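Local coordinates for protein VIRB8 (Agrobacterium tumefaciens, PDB 2CC3) that belongs to a type IV secretion system and is suggested to act at the bacterial surface in directing T-DNA transfer to plant cells, at residues 72-77 with 89-94; 83-88 with 109-114; 40-45 with 129-134. All coordinates share one frame; numbering follows the deposited sequence.

Interaction 1: residues 72-77 with 89-94; sequences EVEHIA and RYKRTL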
# COMPACT_ATOMS: atom_id res chain seq x y z
N GLU A 72 4.65 -5.25 12.57
CA GLU A 72 5.32 -5.01 11.30
C GLU A 72 5.82 -6.30 10.62
O GLU A 72 6.21 -7.26 11.28
CB GLU A 72 6.46 -4.00 11.47
CG GLU A 72 5.95 -2.57 11.58
CD GLU A 72 7.01 -1.59 12.04
OE1 GLU A 72 8.21 -1.82 11.74
OE2 GLU A 72 6.62 -0.59 12.69
N VAL A 73 5.85 -6.28 9.28
CA VAL A 73 6.11 -7.45 8.48
C VAL A 73 7.22 -7.14 7.48
O VAL A 73 7.16 -6.15 6.75
CB VAL A 73 4.79 -8.00 7.85
CG1 VAL A 73 5.05 -8.93 6.68
CG2 VAL A 73 3.97 -8.74 8.89
N GLU A 74 8.26 -7.98 7.49
CA GLU A 74 9.38 -7.87 6.57
C GLU A 74 9.34 -9.05 5.65
O GLU A 74 9.35 -10.17 6.14
CB GLU A 74 10.68 -8.03 7.35
CG GLU A 74 11.35 -6.80 7.90
CD GLU A 74 12.33 -7.15 9.03
OE1 GLU A 74 12.94 -8.26 8.98
OE2 GLU A 74 12.48 -6.35 9.97
N HIS A 75 9.38 -8.84 4.34
CA HIS A 75 9.45 -9.97 3.41
C HIS A 75 10.76 -10.73 3.65
O HIS A 75 11.78 -10.10 3.98
CB HIS A 75 9.43 -9.46 1.98
CG HIS A 75 9.30 -10.52 0.93
ND1 HIS A 75 10.32 -10.85 0.06
CD2 HIS A 75 8.24 -11.29 0.56
CE1 HIS A 75 9.90 -11.78 -0.78
NE2 HIS A 75 8.64 -12.06 -0.50
N ILE A 76 10.72 -12.06 3.49
CA ILE A 76 11.97 -12.82 3.40
C ILE A 76 12.10 -13.55 2.07
O ILE A 76 13.08 -13.34 1.36
CB ILE A 76 12.18 -13.77 4.57
CG1 ILE A 76 12.38 -12.98 5.86
CG2 ILE A 76 13.32 -14.77 4.26
CD1 ILE A 76 12.18 -13.81 7.11
N ALA A 77 11.11 -14.37 1.70
CA ALA A 77 11.17 -15.06 0.37
C ALA A 77 9.78 -15.33 -0.22
O ALA A 77 8.83 -15.48 0.52
CB ALA A 77 12.00 -16.37 0.49
N ARG A 89 7.67 -16.42 3.07
CA ARG A 89 8.33 -16.36 4.36
C ARG A 89 8.49 -14.89 4.75
O ARG A 89 8.91 -14.10 3.91
CB ARG A 89 9.70 -17.03 4.30
CG ARG A 89 10.25 -17.46 5.65
CD ARG A 89 10.22 -18.98 5.85
NE ARG A 89 10.24 -19.35 7.27
CZ ARG A 89 11.31 -19.31 8.06
NH1 ARG A 89 12.49 -18.90 7.62
NH2 ARG A 89 11.20 -19.67 9.32
N TYR A 90 8.16 -14.54 6.00
CA TYR A 90 8.25 -13.16 6.44
C TYR A 90 8.56 -13.14 7.90
O TYR A 90 8.23 -14.07 8.60
CB TYR A 90 6.95 -12.35 6.14
CG TYR A 90 5.69 -12.88 6.80
CD1 TYR A 90 5.23 -12.36 7.98
CD2 TYR A 90 4.98 -13.93 6.21
CE1 TYR A 90 4.11 -12.86 8.60
CE2 TYR A 90 3.86 -14.43 6.80
CZ TYR A 90 3.42 -13.91 8.00
OH TYR A 90 2.28 -14.42 8.59
N LYS A 91 9.20 -12.07 8.33
CA LYS A 91 9.47 -11.79 9.73
C LYS A 91 8.43 -10.84 10.25
O LYS A 91 8.10 -9.84 9.59
CB LYS A 91 10.85 -11.14 9.86
CG LYS A 91 11.23 -10.73 11.28
CD LYS A 91 12.72 -10.41 11.33
CE LYS A 91 13.13 -9.62 12.58
NZ LYS A 91 13.46 -8.18 12.32
N ARG A 92 7.93 -11.14 11.46
CA ARG A 92 6.88 -10.35 12.08
C ARG A 92 7.35 -9.78 13.41
O ARG A 92 7.79 -10.51 14.29
CB ARG A 92 5.64 -11.22 12.26
CG ARG A 92 4.31 -10.47 12.20
CD ARG A 92 3.68 -10.46 13.56
NE ARG A 92 2.32 -10.97 13.54
CZ ARG A 92 1.79 -11.74 14.49
NH1 ARG A 92 2.51 -12.13 15.55
NH2 ARG A 92 0.53 -12.13 14.38
N THR A 93 7.24 -8.46 13.56
CA THR A 93 7.76 -7.77 14.72
C THR A 93 6.61 -7.14 15.47
O THR A 93 5.82 -6.38 14.90
CB THR A 93 8.75 -6.67 14.27
OG1 THR A 93 9.69 -7.22 13.34
CG2 THR A 93 9.48 -6.10 15.45
N LEU A 94 6.53 -7.48 16.76
CA LEU A 94 5.60 -6.87 17.70
C LEU A 94 6.29 -5.70 18.41
O LEU A 94 7.33 -5.89 19.07
CB LEU A 94 5.11 -7.92 18.71
CG LEU A 94 4.34 -7.42 19.92
CD1 LEU A 94 2.99 -6.89 19.52
CD2 LEU A 94 4.20 -8.53 20.96

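Interaction 2: residues 83-88 with 109-114; sequences PGVQQI and TVRYEK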
# COMPACT_ATOMS: atom_id res chain seq x y z
N PRO A 83 1.29 -23.98 -9.79
CA PRO A 83 0.51 -22.87 -10.32
C PRO A 83 -0.65 -22.51 -9.39
O PRO A 83 -1.38 -23.41 -8.94
CB PRO A 83 -0.00 -23.41 -11.66
CG PRO A 83 1.02 -24.41 -12.07
CD PRO A 83 1.45 -25.06 -10.78
N GLY A 84 -0.77 -21.23 -9.06
CA GLY A 84 -1.81 -20.74 -8.16
C GLY A 84 -1.58 -20.90 -6.66
O GLY A 84 -2.49 -20.65 -5.88
N VAL A 85 -0.37 -21.33 -6.28
CA VAL A 85 0.06 -21.51 -4.87
C VAL A 85 1.47 -20.89 -4.68
O VAL A 85 2.39 -21.13 -5.46
CB VAL A 85 0.02 -23.02 -4.38
CG1 VAL A 85 0.16 -23.14 -2.85
CG2 VAL A 85 -1.31 -23.68 -4.76
N GLN A 86 1.60 -20.02 -3.69
CA GLN A 86 2.85 -19.41 -3.40
C GLN A 86 3.02 -19.52 -1.89
O GLN A 86 2.02 -19.41 -1.14
CB GLN A 86 2.89 -17.95 -3.88
CG GLN A 86 4.31 -17.43 -4.15
CD GLN A 86 4.37 -16.01 -4.79
OE1 GLN A 86 4.16 -15.00 -4.10
NE2 GLN A 86 4.70 -15.95 -6.09
N GLN A 87 4.25 -19.80 -1.45
CA GLN A 87 4.57 -19.67 -0.05
C GLN A 87 5.44 -18.45 0.14
O GLN A 87 6.34 -18.18 -0.65
CB GLN A 87 5.26 -20.94 0.50
CG GLN A 87 4.29 -22.07 0.70
CD GLN A 87 4.90 -23.29 1.34
OE1 GLN A 87 5.67 -24.03 0.71
NE2 GLN A 87 4.54 -23.54 2.58
N ILE A 88 5.14 -17.71 1.21
CA ILE A 88 5.82 -16.46 1.53
C ILE A 88 6.35 -16.47 2.94
O ILE A 88 5.55 -16.48 3.90
CB ILE A 88 4.88 -15.24 1.36
CG1 ILE A 88 4.39 -15.15 -0.09
CG2 ILE A 88 5.58 -13.95 1.79
CD1 ILE A 88 3.38 -14.09 -0.31
N THR A 109 1.01 -19.66 3.33
CA THR A 109 0.69 -20.44 2.13
C THR A 109 -0.52 -19.82 1.43
O THR A 109 -1.60 -19.73 2.03
CB THR A 109 0.51 -21.98 2.43
OG1 THR A 109 1.67 -22.46 3.12
CG2 THR A 109 0.36 -22.77 1.14
N VAL A 110 -0.34 -19.38 0.18
CA VAL A 110 -1.36 -18.56 -0.50
C VAL A 110 -1.73 -19.16 -1.85
O VAL A 110 -0.91 -19.21 -2.76
CB VAL A 110 -0.94 -17.07 -0.69
CG1 VAL A 110 -2.08 -16.24 -1.31
CG2 VAL A 110 -0.49 -16.45 0.65
N ARG A 111 -2.98 -19.63 -1.96
CA ARG A 111 -3.56 -20.04 -3.23
C ARG A 111 -4.40 -18.88 -3.78
O ARG A 111 -5.14 -18.21 -3.05
CB ARG A 111 -4.44 -21.32 -3.06
CG ARG A 111 -4.85 -21.98 -4.39
CD ARG A 111 -5.92 -23.07 -4.25
NE ARG A 111 -5.36 -24.27 -3.63
CZ ARG A 111 -4.66 -25.19 -4.27
NH1 ARG A 111 -4.41 -25.08 -5.58
NH2 ARG A 111 -4.18 -26.23 -3.60
N TYR A 112 -4.29 -18.65 -5.08
CA TYR A 112 -4.96 -17.50 -5.67
C TYR A 112 -5.48 -17.94 -7.03
O TYR A 112 -4.95 -18.88 -7.61
CB TYR A 112 -3.97 -16.31 -5.81
CG TYR A 112 -2.81 -16.57 -6.77
CD1 TYR A 112 -2.89 -16.19 -8.11
CD2 TYR A 112 -1.63 -17.20 -6.34
CE1 TYR A 112 -1.86 -16.44 -8.98
CE2 TYR A 112 -0.56 -17.43 -7.22
CZ TYR A 112 -0.70 -17.05 -8.53
OH TYR A 112 0.30 -17.28 -9.46
N GLU A 113 -6.51 -17.24 -7.51
CA GLU A 113 -6.98 -17.34 -8.89
C GLU A 113 -6.88 -15.95 -9.55
O GLU A 113 -6.73 -14.94 -8.89
CB GLU A 113 -8.43 -17.83 -8.92
CG GLU A 113 -9.47 -16.76 -8.52
CD GLU A 113 -10.83 -17.31 -8.06
OE1 GLU A 113 -11.73 -16.49 -7.80
OE2 GLU A 113 -11.01 -18.54 -7.93
N LYS A 114 -6.97 -15.92 -10.86
CA LYS A 114 -7.21 -14.69 -11.62
C LYS A 114 -8.67 -14.57 -12.05
O LYS A 114 -9.21 -15.49 -12.66
CB LYS A 114 -6.34 -14.70 -12.85
CG LYS A 114 -5.13 -13.88 -12.65
CD LYS A 114 -3.89 -14.48 -13.26
CE LYS A 114 -2.71 -13.54 -12.98
NZ LYS A 114 -2.84 -12.22 -13.71

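Interaction 3: residues 40-45 with 129-134; sequences FSAPMV and GLVVTS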
# COMPACT_ATOMS: atom_id res chain seq x y z
N PHE A 40 -9.76 -8.55 -1.78
CA PHE A 40 -8.83 -9.46 -2.41
C PHE A 40 -9.16 -10.97 -2.17
O PHE A 40 -8.56 -11.83 -2.80
CB PHE A 40 -7.44 -9.22 -1.79
CG PHE A 40 -6.50 -8.33 -2.60
CD1 PHE A 40 -6.36 -6.97 -2.30
CD2 PHE A 40 -5.69 -8.87 -3.60
CE1 PHE A 40 -5.46 -6.13 -3.03
CE2 PHE A 40 -4.79 -8.05 -4.33
CZ PHE A 40 -4.67 -6.69 -4.04
N SER A 41 -10.07 -11.27 -1.24
CA SER A 41 -10.28 -12.64 -0.77
C SER A 41 -11.60 -13.24 -1.22
O SER A 41 -12.63 -12.58 -1.15
CB SER A 41 -10.25 -12.64 0.75
OG SER A 41 -9.03 -12.09 1.21
N ALA A 42 -11.58 -14.50 -1.65
CA ALA A 42 -12.80 -15.24 -1.96
C ALA A 42 -13.55 -15.48 -0.63
O ALA A 42 -12.94 -15.36 0.42
CB ALA A 42 -12.47 -16.55 -2.70
N PRO A 43 -14.88 -15.68 -0.69
CA PRO A 43 -15.81 -15.75 0.46
C PRO A 43 -15.32 -16.37 1.79
O PRO A 43 -15.47 -15.74 2.83
CB PRO A 43 -17.01 -16.50 -0.13
CG PRO A 43 -17.12 -15.92 -1.47
CD PRO A 43 -15.65 -15.73 -1.96
N MET A 44 -14.75 -17.55 1.79
CA MET A 44 -14.32 -18.18 3.05
C MET A 44 -13.08 -17.53 3.66
O MET A 44 -12.98 -17.30 4.87
CB MET A 44 -14.03 -19.63 2.81
CG MET A 44 -14.99 -20.25 1.85
SD MET A 44 -15.36 -21.84 2.56
CE MET A 44 -16.13 -21.31 4.06
N VAL A 45 -12.12 -17.24 2.79
CA VAL A 45 -10.93 -16.48 3.16
C VAL A 45 -11.37 -15.14 3.76
O VAL A 45 -10.96 -14.78 4.85
CB VAL A 45 -9.99 -16.36 1.93
CG1 VAL A 45 -8.74 -15.51 2.24
CG2 VAL A 45 -9.58 -17.71 1.52
N GLY A 129 -6.04 -8.66 -11.06
CA GLY A 129 -7.29 -9.40 -10.85
C GLY A 129 -7.13 -10.62 -9.95
O GLY A 129 -7.87 -11.59 -10.07
N LEU A 130 -6.19 -10.53 -9.02
CA LEU A 130 -5.88 -11.61 -8.10
C LEU A 130 -6.89 -11.69 -6.96
O LEU A 130 -7.20 -10.69 -6.31
CB LEU A 130 -4.47 -11.42 -7.50
CG LEU A 130 -3.25 -11.58 -8.41
CD1 LEU A 130 -2.02 -11.89 -7.56
CD2 LEU A 130 -3.46 -12.68 -9.49
N VAL A 131 -7.40 -12.88 -6.72
CA VAL A 131 -8.24 -13.13 -5.54
C VAL A 131 -7.61 -14.29 -4.81
O VAL A 131 -7.22 -15.26 -5.44
CB VAL A 131 -9.67 -13.50 -5.96
CG1 VAL A 131 -10.63 -13.52 -4.75
CG2 VAL A 131 -10.13 -12.54 -7.02
N VAL A 132 -7.52 -14.17 -3.49
CA VAL A 132 -7.03 -15.28 -2.64
C VAL A 132 -8.15 -16.23 -2.22
O VAL A 132 -9.04 -15.87 -1.46
CB VAL A 132 -6.29 -14.77 -1.39
CG1 VAL A 132 -5.72 -15.97 -0.57
CG2 VAL A 132 -5.18 -13.78 -1.82
N THR A 133 -8.02 -17.47 -2.68
CA THR A 133 -9.01 -18.56 -2.51
C THR A 133 -8.73 -19.53 -1.34
O THR A 133 -9.65 -20.20 -0.83
CB THR A 133 -9.12 -19.39 -3.80
OG1 THR A 133 -7.81 -19.85 -4.20
CG2 THR A 133 -9.70 -18.54 -4.88
N SER A 134 -7.45 -19.62 -0.95
CA SER A 134 -7.04 -20.23 0.30
C SER A 134 -5.82 -19.52 0.94
O SER A 134 -4.92 -19.04 0.24
CB SER A 134 -6.77 -21.73 0.12
OG SER A 134 -6.34 -22.28 1.34

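Interaction 1: residues 72-77 with 89-94
Glu74 and Lys91 leave one face of this antiparallel strand pair as neighbours running alongside each other. Lys91 runs extended until its last torsion (chi4 -107°) turns NZ toward the carboxylate, where it forms a salt bridge with Glu74 OE2 at 3.1 Å. NZ meets OE2 on the syn side, 23° out of the carboxylate plane, and has a weaker second bond to OE1. The Lys91 methylenes take part too, CD lying 3.2 Å from Glu74 OE1. On the other face Val73 lies askew to Tyr90, its CG1 3.7 Å from Tyr90 CD1, while its CG2 packs on CG of Arg92.

The regular pairing is interrupted by a classic beta bulge, where the register slips by one residue. Ile76 N (2.8 Å) and Ala77 N (3.1 Å) both bond to Arg89 O, approaching from the same side of its carbonyl plane. Within the bulge the Ile76 side chain points toward the partner strand, and its CD1 comes within 3.7 Å of Lys91 N.

In the sheet, strand 85-96 runs between 69-82 and 102-114. Helix 6-23 packs on the Val73 and Tyr90 side through Trp16, Tyr90 OH bonds to Thr137 OG1 of strand 130-139, and Arg89 forms a salt bridge with Asp140.

Interaction 2: residues 83-88 with 109-114
Gly84, Val85, Gln86 and Gln87 meet Thr109 to Tyr112 where strands 85-96 and 102-114 come together as the open end of a beta hairpin. The hairpin is part of the curved antiparallel sheet of the VirB8 periplasmic domain, a member of the NTF2 clan.

Backbone hydrogen bonds set the register. Gln86 and Val110 form a hydrogen-bonded pair, linked by Gln86 N to Val110 O (2.8 Å) and Val110 N to Gln86 O (2.7 Å). The ladder reaches into the turn before the strand, where Tyr112 N bonds to Gly84 O. CA-H...O contacts lie between these bonds, among them Val85 CA to Val110 O at 3.3 Å.

One polar side-chain bond is added. Gln87 and Thr109 run alongside each other on the same face, and Gln87 NE2 donates to Thr109 OG1 at 3.1 Å, with the hydroxyl oxygen 28° out of the amide plane. On the opposite face the Gln86 amide bonds through NE2 to Asn12 of helix 6-23 and Asp80 of strand 69-82.

Packing supplies the rest. Val85 CG1 touches Thr109 CG2 at 4.0 Å. The Arg111 chain bends at chi3 (-72°), which brings its guanidinium back over Val85, with CG2 of the valine 3.5 Å above one face, nearer its edge than its centre. Tyr112 lays its ring over Gly84: Gly84 CA makes a CH-pi contact 4.0 Å from the ring centroid, 23° off the ring normal.

Interaction 3: residues 40-45 with 129-134
Phe40, Ser41, Ala42 and Val45 meet the start of strand 130-139 through a single beta bridge, Ser41 with Val132, which ties the loop ahead of helix 43-53 to the outermost strand on this side of the sheet. At Leu130 the carbonyl oxygen lies 3.6 Å from Phe40 CD2, and it also accepts a hydrogen bond from Asn126.

Next comes Val131, whose CG1 is anti to its own nitrogen (chi1 -170°) and fits against the loop backbone, 3.3 Å from Phe40 O and 3.4 Å from Ala42 N. Val132 carries both hydrogen bonds of the bridge: its N donates to Phe40 O at 2.7 Å, and its O accepts from Ala42 N at 2.9 Å. The first is nearly straight along the acceptor's carbonyl; in the second the donor stands 42° out of the carbonyl plane. The Val132 side chain crosses that of Val45 at about a right angle.

The strand bends at Thr133; Thr133 and Ser134 both face Arg111 of strand 102-114, the pattern of a classic beta bulge. Thr133 CG2 touches Ala42 CB at 4.0 Å. Val45 reaches the corner from the helix, its CG2 lying 3.4 Å from Thr133 O and 3.8 Å from Ser134 N.

How the interactions relate
From the N terminus the chain first passes helix 6-23, then reaches 40-45, which opens the longest loop; interaction 3 closes it only at 129-134. Inside it the chain enters the sheet. Residues 72-77 come next, followed by 83-88, before 89-94 closes interaction 1 and 109-114 closes interaction 2, so these two cross while both nest within interaction 3. Interactions 1 and 2 share strand 85-96 and touch where Ile88 packs on His75 and Ala77. Interaction 2 meets interaction 3 through the pairing of strands 102-114 and 130-139, whereas interactions 1 and 3 do not touch. Interactions 1 and 2 join the first three strands, and interaction 3 fastens the loop before helix 43-53 to the fourth.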